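Local structure of tyrosine--tRNA ligase (Aeropyrum pernix, 2CYA) at residues Arg35-Gly41 with Met176-Leu182; Arg12-Thr17 with Lys58-Glu64; Leu84-Leu90 with Ala357-Lys361. The protein probably catalyses the ATP-dependent attachment of tyrosine to tRNA(Tyr), passing through a tyrosyl-adenylate intermediate. One frame throughout, in Å; residues are numbered along the deposited sequence.

Contact 1 (Arg35-Gly41 with Met176-Leu182); sequences RIKGYIG and MDLDIAL
Asp-179 grips Lys-37 with both its side chain and its backbone, just before regular strand pairing begins. Its OD2 accepts from Lys-37 N at 2.9 Å. The bond is nearly straight (170°) and uses the anti lone pair. In return Lys-37 O takes two donors, Asp-179 N at 2.8 Å and Ile-180 N at 3.1 Å. These pairs open the parallel strand pair 37-42/180-184 at the middle of the Rossmann-fold domain of a class I synthetase. CG of Asp-179 lies beside its own backbone N (chi1 -62°), which turns the carboxylate to the Lys-37 amide. With an alanine here, that N-H would probably lose its acceptor and Lys-204 one of its two ionic partners, the weaker one. Further along, Tyr-39 N donates to Ile-180 O, and Leu-182 N to Tyr-39 O at 2.9 Å, nearly along the C=O axis.

The Tyr-39 side chain stands on the same face of the sheet as Ala-181. The side chain of Met-176, just past a helix that ends in a Schellman motif, crosses that of Tyr-39 at about a right angle. Its SD lies 5.1 Å from the centre of the Tyr-39 ring, oblique to it, a Met-aromatic contact, and its CE touches Tyr-39 CD1. Leu-178 CD1 also lies against the ring, obliquely, though its closest approach is doubtful. Ala-181 CB lies at the ring edge. Tyr-39 is predicted to bind the substrate tyrosine, so this packing probably places its ring in the pocket. At the far end one water accepts from Gly-41 N at 2.8 Å and donates to Leu-182 O at 2.7 Å.

Contact 2 (Arg12-Thr17 with Lys58-Glu64); sequences RIARNT and KVKDLVE
Lys-58 reaches from helix 51-64 to the carbonyl end of helix 5-14. Its chain bends at chi2 (44°) and chi3 (58°), which carries NZ in among the backbone oxygens there. NZ donates to Ile-13 O at 3.2 Å, from above the carbonyl plane. It also donates to Arg-15 O, though that distance is too short to be trusted in detail. Lower on the chain, Lys-58 CE packs on Thr-17 CG2 at 3.8 Å.

One turn on, Asp-61 points at helix 5-14. Its OD1 takes Arg-15 NH1 at 3.1 Å in a salt bridge (145° at the hydrogen). The oxygen lies near the guanidinium plane, but the donor comes from above the carboxylate plane. Its other oxygen, OD2, pairs with Lys-58 NZ, though its exact place is doubtful. A second aspartate, Asp-288, holds Arg-15 NH2. Leu-62 adds the apolar part, with CD1 at 3.9 Å from Ile-13 CG2.

Glu-64 ends the segment. Its OE1 sits over one face of the Arg-12 guanidinium, 3.5 Å from NH1, so charge alone binds them. Arg-12 NE is buried without a partner. Arg-12 NH2 lies 3.1 Å from Arg-15 NH1, a like-charged approach that the nearby carboxylates probably offset.

Arg-15, Lys-58 and Asp-61 thus form a salt-bridge network. It fastens the N-terminal helix to the crossover helix of a Rossmann beta-alpha-beta unit, which links strands 37-42 and 68-73.

Contact 3 (Leu84-Leu90 with Ala357-Lys361); sequences LGGDMDL and AIEGK
Lys-361 and Leu-90 bury the most surface here, followed by Ile-358. Lys-361 is the last modelled residue, just past helix 349-360. Its aliphatic chain crosses Leu-90 obliquely, with CB 3.9 Å from Leu-90 CD2. The next carbons come closer still, but the shortest of these distances is doubtful. The chain then bends at chi3 and chi4 (both 69°). CE is brought to 3.1 Å from Leu-84 O and 3.6 Å from Gly-85 CA. A side chain on Gly-85 would probably run into this CE, and the residue has positive phi as well.

Leu-90 lies in the first turn of helix 88-104 and points at the other segment. Its second methyl, CD1, meets Ala-357 CB at 4.1 Å. Asp-87 is the N-cap of this helix. Its OD1 takes weak bonds from Asp-89 N and Leu-90 N, tying the loop to the turn that carries Leu-90.

Ile-358 CG2 touches Leu-84 CD2 at 4.0 Å, while its CD1 sits 3.9 Å from Leu-90 O. It also packs on Ala-93, Ala-94 and Ile-97, further along helix 88-104.

The C-terminal helix therefore rests on the start of helix 88-104 and the loop before it, mostly through carbon atoms. No hydrogen bond crosses the interface. Lys-361 NZ stays 5.5 Å from Asp-87 OD2, so any attraction between these charges is likely to be weak. The contact therefore probably depends mainly on apolar burial, with the Lys-361 CE carbon also lying against a backbone oxygen.

In the fold
From the N terminus, helix 5-14 opens contact 2, and strand 37-42 opens contact 1 before helix 51-64 closes contact 2. These two loops therefore cross. They also touch in space, where Leu-182 CD1 lies 3.4 Å from Lys-58 CG, so the crossover helix packs directly on the sheet. Segment 84-90 then opens contact 3 inside the long loop that strand 180-184 closes. Contact 3 closes only at 357-361, so it crosses contact 1 and follows contact 2 in series. Its centre is about 31 Å from that of contact 2, on the opposite side of the chain's centre. There it ties the C-terminal helix back to the Rossmann-fold domain.

Contact 1 (Arg35-Gly41 with Met176-Leu182)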
loop_
_atom_site.group_PDB
_atom_site.type_symbol
_atom_site.label_atom_id
_atom_site.label_comp_id
_atom_site.label_asym_id
_atom_site.label_seq_id
_atom_site.Cartn_x
_atom_site.Cartn_y
_atom_site.Cartn_z
ATOM N N ARG A 35 10.443 26.572 14.126
ATOM C CA ARG A 35 9.029 26.213 14.138
ATOM C C ARG A 35 8.936 24.708 14.297
ATOM O O ARG A 35 9.688 23.957 13.687
ATOM C CB ARG A 35 8.347 26.646 12.839
ATOM C CG ARG A 35 9.110 26.236 11.588
ATOM C CD ARG A 35 8.894 27.246 10.453
ATOM N NE ARG A 35 9.794 27.010 9.320
ATOM C CZ ARG A 35 9.995 27.881 8.336
ATOM N NH1 ARG A 35 9.365 29.049 8.339
ATOM N NH2 ARG A 35 10.830 27.587 7.350
ATOM N N ILE A 36 8.009 24.282 15.138
ATOM C CA ILE A 36 7.797 22.868 15.415
ATOM C C ILE A 36 6.429 22.471 14.915
ATOM O O ILE A 36 5.456 23.156 15.204
ATOM C CB ILE A 36 7.849 22.621 16.920
ATOM C CG1 ILE A 36 9.214 23.072 17.457
ATOM C CG2 ILE A 36 7.544 21.162 17.219
ATOM C CD1 ILE A 36 9.412 22.794 18.934
ATOM N N LYS A 37 6.350 21.375 14.165
ATOM C CA LYS A 37 5.063 20.898 13.647
ATOM C C LYS A 37 4.673 19.581 14.302
ATOM O O LYS A 37 5.524 18.724 14.563
ATOM C CB LYS A 37 5.131 20.691 12.138
ATOM C CG LYS A 37 5.503 21.923 11.348
ATOM C CD LYS A 37 5.516 21.597 9.859
ATOM C CE LYS A 37 5.993 22.778 9.038
ATOM N NZ LYS A 37 5.816 22.522 7.585
ATOM N N GLY A 38 3.384 19.421 14.584
ATOM C CA GLY A 38 2.944 18.193 15.209
ATOM C C GLY A 38 1.528 17.875 14.790
ATOM O O GLY A 38 0.853 18.699 14.168
ATOM N N TYR A 39 1.079 16.673 15.110
ATOM C CA TYR A 39 -0.287 16.294 14.796
ATOM C C TYR A 39 -0.710 15.168 15.701
ATOM O O TYR A 39 0.076 14.689 16.525
ATOM C CB TYR A 39 -0.406 15.805 13.331
ATOM C CG TYR A 39 -0.298 14.282 13.133
ATOM C CD1 TYR A 39 -1.097 13.629 12.184
ATOM C CD2 TYR A 39 0.580 13.502 13.890
ATOM C CE1 TYR A 39 -1.029 12.254 11.993
ATOM C CE2 TYR A 39 0.658 12.111 13.711
ATOM C CZ TYR A 39 -0.155 11.491 12.761
ATOM O OH TYR A 39 -0.143 10.112 12.601
ATOM N N ILE A 40 -1.979 14.796 15.557
ATOM C CA ILE A 40 -2.536 13.613 16.188
ATOM C C ILE A 40 -3.404 13.066 15.050
ATOM O O ILE A 40 -4.020 13.836 14.284
ATOM C CB ILE A 40 -3.429 13.842 17.440
ATOM C CG1 ILE A 40 -3.827 12.461 17.990
ATOM C CG2 ILE A 40 -4.651 14.682 17.114
ATOM C CD1 ILE A 40 -4.680 12.458 19.302
ATOM N N GLY A 41 -3.377 11.751 14.890
ATOM C CA GLY A 41 -4.176 11.113 13.874
ATOM C C GLY A 41 -5.090 10.188 14.641
ATOM O O GLY A 41 -4.637 9.451 15.525
ATOM N N MET A 176 3.432 14.930 6.389
ATOM C CA MET A 176 3.106 16.215 7.022
ATOM C C MET A 176 4.318 16.912 7.625
ATOM O O MET A 176 4.190 17.930 8.313
ATOM C CB MET A 176 2.014 16.027 8.067
ATOM C CG MET A 176 0.679 15.647 7.437
ATOM S SD MET A 176 -0.670 15.532 8.610
ATOM C CE MET A 176 -0.600 13.871 8.941
ATOM N N ASP A 177 5.498 16.351 7.369
ATOM C CA ASP A 177 6.746 16.956 7.811
ATOM C C ASP A 177 6.728 17.290 9.295
ATOM O O ASP A 177 7.048 18.406 9.691
ATOM C CB ASP A 177 6.973 18.233 6.993
ATOM C CG ASP A 177 8.405 18.740 7.087
ATOM O OD1 ASP A 177 9.329 17.901 7.000
ATOM O OD2 ASP A 177 8.594 19.966 7.232
ATOM N N LEU A 178 6.367 16.311 10.109
ATOM C CA LEU A 178 6.245 16.518 11.542
ATOM C C LEU A 178 7.483 16.301 12.409
ATOM O O LEU A 178 8.303 15.399 12.155
ATOM C CB LEU A 178 5.137 15.621 12.080
ATOM C CG LEU A 178 3.775 15.740 11.412
ATOM C CD1 LEU A 178 2.871 14.676 12.055
ATOM C CD2 LEU A 178 3.187 17.173 11.572
ATOM N N ASP A 179 7.590 17.128 13.449
ATOM C CA ASP A 179 8.672 17.003 14.432
ATOM C C ASP A 179 8.119 16.201 15.613
ATOM O O ASP A 179 8.879 15.589 16.369
ATOM C CB ASP A 179 9.096 18.385 14.930
ATOM C CG ASP A 179 9.620 19.240 13.831
ATOM O OD1 ASP A 179 10.724 18.951 13.345
ATOM O OD2 ASP A 179 8.920 20.180 13.435
ATOM N N ILE A 180 6.793 16.217 15.757
ATOM C CA ILE A 180 6.110 15.529 16.857
ATOM C C ILE A 180 4.841 14.769 16.474
ATOM O O ILE A 180 3.996 15.265 15.741
ATOM C CB ILE A 180 5.668 16.525 17.957
ATOM C CG1 ILE A 180 6.864 17.258 18.562
ATOM C CG2 ILE A 180 4.922 15.774 19.045
ATOM C CD1 ILE A 180 6.434 18.422 19.448
ATOM N N ALA A 181 4.694 13.585 17.042
ATOM C CA ALA A 181 3.529 12.749 16.820
ATOM C C ALA A 181 2.847 12.525 18.176
ATOM O O ALA A 181 3.396 11.857 19.050
ATOM C CB ALA A 181 3.956 11.404 16.223
ATOM N N LEU A 182 1.668 13.104 18.363
ATOM C CA LEU A 182 0.924 12.913 19.598
ATOM C C LEU A 182 -0.067 11.778 19.364
ATOM O O LEU A 182 -0.592 11.624 18.264
ATOM C CB LEU A 182 0.150 14.185 19.951
ATOM C CG LEU A 182 -0.878 14.085 21.082
ATOM C CD1 LEU A 182 -0.132 13.980 22.406
ATOM C CD2 LEU A 182 -1.796 15.321 21.087
HETATM O O HOH W 1 -1.730 10.015 16.412
#

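Contact 2 (Arg12-Thr17 with Lys58-Glu64)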
loop_
_atom_site.group_PDB
_atom_site.type_symbol
_atom_site.label_atom_id
_atom_site.label_comp_id
_atom_site.label_asym_id
_atom_site.label_seq_id
_atom_site.Cartn_x
_atom_site.Cartn_y
_atom_site.Cartn_z
ATOM N N ARG A 12 4.414 22.078 29.975
ATOM C CA ARG A 12 3.075 22.241 29.444
ATOM C C ARG A 12 2.769 21.085 28.476
ATOM O O ARG A 12 1.669 20.547 28.471
ATOM C CB ARG A 12 2.971 23.579 28.715
ATOM C CG ARG A 12 1.891 23.627 27.646
ATOM C CD ARG A 12 0.965 24.791 27.876
ATOM N NE ARG A 12 0.242 24.622 29.136
ATOM C CZ ARG A 12 -0.378 25.607 29.776
ATOM N NH1 ARG A 12 -0.362 26.837 29.276
ATOM N NH2 ARG A 12 -1.021 25.360 30.913
ATOM N N ILE A 13 3.755 20.722 27.663
ATOM C CA ILE A 13 3.608 19.628 26.710
ATOM C C ILE A 13 3.642 18.281 27.429
ATOM O O ILE A 13 2.855 17.385 27.116
ATOM C CB ILE A 13 4.743 19.661 25.641
ATOM C CG1 ILE A 13 4.539 20.852 24.716
ATOM C CG2 ILE A 13 4.775 18.369 24.857
ATOM C CD1 ILE A 13 5.704 21.113 23.798
ATOM N N ALA A 14 4.534 18.137 28.403
ATOM C CA ALA A 14 4.662 16.875 29.122
ATOM C C ALA A 14 3.557 16.563 30.120
ATOM O O ALA A 14 3.286 15.394 30.396
ATOM C CB ALA A 14 6.007 16.815 29.835
ATOM N N ARG A 15 2.926 17.599 30.660
ATOM C CA ARG A 15 1.879 17.429 31.666
ATOM C C ARG A 15 0.849 16.341 31.339
ATOM O O ARG A 15 0.187 16.378 30.306
ATOM C CB ARG A 15 1.183 18.785 31.928
ATOM C CG ARG A 15 -0.150 18.992 31.219
ATOM C CD ARG A 15 -0.392 20.444 30.784
ATOM N NE ARG A 15 -0.563 21.361 31.899
ATOM C CZ ARG A 15 -1.469 22.336 31.933
ATOM N NH1 ARG A 15 -2.297 22.522 30.908
ATOM N NH2 ARG A 15 -1.546 23.128 32.997
ATOM N N ASN A 16 0.769 15.356 32.229
ATOM C CA ASN A 16 -0.170 14.250 32.138
ATOM C C ASN A 16 0.043 13.185 31.060
ATOM O O ASN A 16 -0.799 12.308 30.869
ATOM C CB ASN A 16 -1.589 14.804 32.045
ATOM C CG ASN A 16 -2.047 15.426 33.348
ATOM O OD1 ASN A 16 -1.977 14.790 34.412
ATOM N ND2 ASN A 16 -2.517 16.674 33.278
ATOM N N THR A 17 1.165 13.251 30.363
ATOM C CA THR A 17 1.453 12.260 29.356
ATOM C C THR A 17 2.019 11.017 30.041
ATOM O O THR A 17 2.532 11.088 31.163
ATOM C CB THR A 17 2.468 12.810 28.355
ATOM O OG1 THR A 17 3.669 13.176 29.047
ATOM C CG2 THR A 17 1.900 14.036 27.669
ATOM N N LYS A 58 -4.649 17.655 25.334
ATOM C CA LYS A 58 -3.233 17.659 25.024
ATOM C C LYS A 58 -3.012 18.481 23.751
ATOM O O LYS A 58 -2.015 19.191 23.634
ATOM C CB LYS A 58 -2.716 16.227 24.878
ATOM C CG LYS A 58 -1.202 16.083 24.810
ATOM C CD LYS A 58 -0.452 16.946 25.848
ATOM C CE LYS A 58 -0.866 16.650 27.284
ATOM N NZ LYS A 58 -0.109 17.544 28.224
ATOM N N VAL A 59 -3.947 18.404 22.806
ATOM C CA VAL A 59 -3.828 19.198 21.588
ATOM C C VAL A 59 -3.802 20.654 22.043
ATOM O O VAL A 59 -2.973 21.451 21.596
ATOM C CB VAL A 59 -5.022 18.971 20.632
ATOM C CG1 VAL A 59 -4.933 19.934 19.449
ATOM C CG2 VAL A 59 -5.014 17.518 20.132
ATOM N N LYS A 60 -4.712 20.998 22.947
ATOM C CA LYS A 60 -4.763 22.361 23.481
ATOM C C LYS A 60 -3.406 22.748 24.071
ATOM O O LYS A 60 -2.920 23.840 23.800
ATOM C CB LYS A 60 -5.840 22.493 24.562
ATOM C CG LYS A 60 -5.866 23.891 25.197
ATOM C CD LYS A 60 -7.123 24.119 26.041
ATOM C CE LYS A 60 -7.084 25.491 26.728
ATOM N NZ LYS A 60 -8.435 25.978 27.152
ATOM N N ASP A 61 -2.791 21.860 24.862
ATOM C CA ASP A 61 -1.482 22.154 25.453
ATOM C C ASP A 61 -0.397 22.406 24.384
ATOM O O ASP A 61 0.353 23.379 24.475
ATOM C CB ASP A 61 -0.985 21.015 26.364
ATOM C CG ASP A 61 -1.796 20.869 27.655
ATOM O OD1 ASP A 61 -2.591 21.766 27.966
ATOM O OD2 ASP A 61 -1.629 19.847 28.367
ATOM N N LEU A 62 -0.294 21.523 23.388
ATOM C CA LEU A 62 0.712 21.696 22.336
ATOM C C LEU A 62 0.546 23.012 21.604
ATOM O O LEU A 62 1.528 23.709 21.348
ATOM C CB LEU A 62 0.675 20.536 21.335
ATOM C CG LEU A 62 1.662 19.426 21.686
ATOM C CD1 LEU A 62 1.304 18.829 23.042
ATOM C CD2 LEU A 62 1.633 18.353 20.613
ATOM N N VAL A 63 -0.694 23.359 21.275
ATOM C CA VAL A 63 -0.957 24.621 20.586
ATOM C C VAL A 63 -0.508 25.825 21.433
ATOM O O VAL A 63 0.085 26.766 20.912
ATOM C CB VAL A 63 -2.468 24.791 20.278
ATOM C CG1 VAL A 63 -2.766 26.237 19.845
ATOM C CG2 VAL A 63 -2.889 23.815 19.185
ATOM N N GLU A 64 -0.792 25.796 22.733
ATOM C CA GLU A 64 -0.416 26.915 23.604
ATOM C C GLU A 64 1.082 26.915 23.849
ATOM O O GLU A 64 1.642 27.909 24.300
ATOM C CB GLU A 64 -1.192 26.862 24.938
ATOM C CG GLU A 64 -2.721 26.896 24.748
ATOM C CD GLU A 64 -3.521 26.868 26.056
ATOM O OE1 GLU A 64 -3.067 26.261 27.060
ATOM O OE2 GLU A 64 -4.628 27.443 26.064
#

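Contact 3 (Leu84-Leu90 with Ala357-Lys361)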
loop_
_atom_site.group_PDB
_atom_site.type_symbol
_atom_site.label_atom_id
_atom_site.label_comp_id
_atom_site.label_asym_id
_atom_site.label_seq_id
_atom_site.Cartn_x
_atom_site.Cartn_y
_atom_site.Cartn_z
ATOM N N LEU A 84 -17.720 1.618 11.647
ATOM C CA LEU A 84 -18.996 2.054 11.084
ATOM C C LEU A 84 -19.299 1.334 9.758
ATOM O O LEU A 84 -19.831 1.913 8.806
ATOM C CB LEU A 84 -18.987 3.583 10.905
ATOM C CG LEU A 84 -18.789 4.352 12.233
ATOM C CD1 LEU A 84 -18.576 5.841 11.970
ATOM C CD2 LEU A 84 -20.002 4.138 13.142
ATOM N N GLY A 85 -18.945 0.053 9.718
ATOM C CA GLY A 85 -19.175 -0.760 8.538
ATOM C C GLY A 85 -18.494 -0.261 7.282
ATOM O O GLY A 85 -18.919 -0.597 6.182
ATOM N N GLY A 86 -17.443 0.538 7.433
ATOM C CA GLY A 86 -16.746 1.051 6.267
ATOM C C GLY A 86 -17.534 2.110 5.520
ATOM O O GLY A 86 -17.185 2.479 4.398
ATOM N N ASP A 87 -18.595 2.607 6.145
ATOM C CA ASP A 87 -19.432 3.637 5.537
ATOM C C ASP A 87 -18.693 4.969 5.675
ATOM O O ASP A 87 -18.725 5.601 6.727
ATOM C CB ASP A 87 -20.778 3.701 6.277
ATOM C CG ASP A 87 -21.798 4.582 5.580
ATOM O OD1 ASP A 87 -21.438 5.688 5.099
ATOM O OD2 ASP A 87 -22.981 4.163 5.537
ATOM N N MET A 88 -18.041 5.395 4.600
ATOM C CA MET A 88 -17.277 6.632 4.610
ATOM C C MET A 88 -18.055 7.888 5.005
ATOM O O MET A 88 -17.466 8.829 5.555
ATOM C CB MET A 88 -16.594 6.833 3.249
ATOM C CG MET A 88 -15.494 5.801 2.947
ATOM S SD MET A 88 -14.187 5.736 4.233
ATOM C CE MET A 88 -13.321 7.252 3.862
ATOM N N ASP A 89 -19.358 7.919 4.721
ATOM C CA ASP A 89 -20.186 9.076 5.073
ATOM C C ASP A 89 -20.341 9.191 6.591
ATOM O O ASP A 89 -20.348 10.287 7.153
ATOM C CB ASP A 89 -21.583 8.956 4.465
ATOM C CG ASP A 89 -21.565 8.925 2.954
ATOM O OD1 ASP A 89 -21.075 9.898 2.346
ATOM O OD2 ASP A 89 -22.048 7.921 2.381
ATOM N N LEU A 90 -20.508 8.047 7.236
ATOM C CA LEU A 90 -20.673 7.985 8.676
ATOM C C LEU A 90 -19.345 8.296 9.367
ATOM O O LEU A 90 -19.308 8.899 10.443
ATOM C CB LEU A 90 -21.161 6.591 9.063
ATOM C CG LEU A 90 -22.660 6.386 9.296
ATOM C CD1 LEU A 90 -23.515 7.226 8.351
ATOM C CD2 LEU A 90 -22.952 4.908 9.146
ATOM N N ALA A 357 -27.607 9.164 12.436
ATOM C CA ALA A 357 -27.216 8.254 11.363
ATOM C C ALA A 357 -26.128 7.345 11.932
ATOM O O ALA A 357 -26.186 6.120 11.786
ATOM C CB ALA A 357 -26.684 9.034 10.158
ATOM N N ILE A 358 -25.148 7.942 12.611
ATOM C CA ILE A 358 -24.061 7.165 13.198
ATOM C C ILE A 358 -24.553 6.103 14.179
ATOM O O ILE A 358 -24.099 4.959 14.148
ATOM C CB ILE A 358 -23.049 8.061 13.950
ATOM C CG1 ILE A 358 -22.323 8.978 12.968
ATOM C CG2 ILE A 358 -22.044 7.190 14.705
ATOM C CD1 ILE A 358 -21.303 9.862 13.623
ATOM N N GLU A 359 -25.464 6.479 15.065
ATOM C CA GLU A 359 -25.962 5.521 16.041
ATOM C C GLU A 359 -26.855 4.488 15.350
ATOM O O GLU A 359 -27.243 3.485 15.948
ATOM C CB GLU A 359 -26.709 6.253 17.166
ATOM C CG GLU A 359 -25.844 7.287 17.895
ATOM C CD GLU A 359 -26.570 7.991 19.043
ATOM O OE1 GLU A 359 -27.766 8.327 18.894
ATOM O OE2 GLU A 359 -25.932 8.228 20.095
ATOM N N GLY A 360 -27.158 4.731 14.077
ATOM C CA GLY A 360 -27.973 3.797 13.319
ATOM C C GLY A 360 -27.213 2.502 13.052
ATOM O O GLY A 360 -27.701 1.412 13.371
ATOM N N LYS A 361 -26.016 2.620 12.469
ATOM C CA LYS A 361 -25.187 1.453 12.166
ATOM C C LYS A 361 -24.569 0.865 13.427
ATOM O O LYS A 361 -24.791 -0.344 13.672
ATOM C CB LYS A 361 -24.070 1.806 11.167
ATOM C CG LYS A 361 -24.505 1.778 9.698
ATOM C CD LYS A 361 -23.313 1.773 8.727
ATOM C CE LYS A 361 -22.529 0.462 8.755
ATOM N NZ LYS A 361 -23.282 -0.699 8.185
#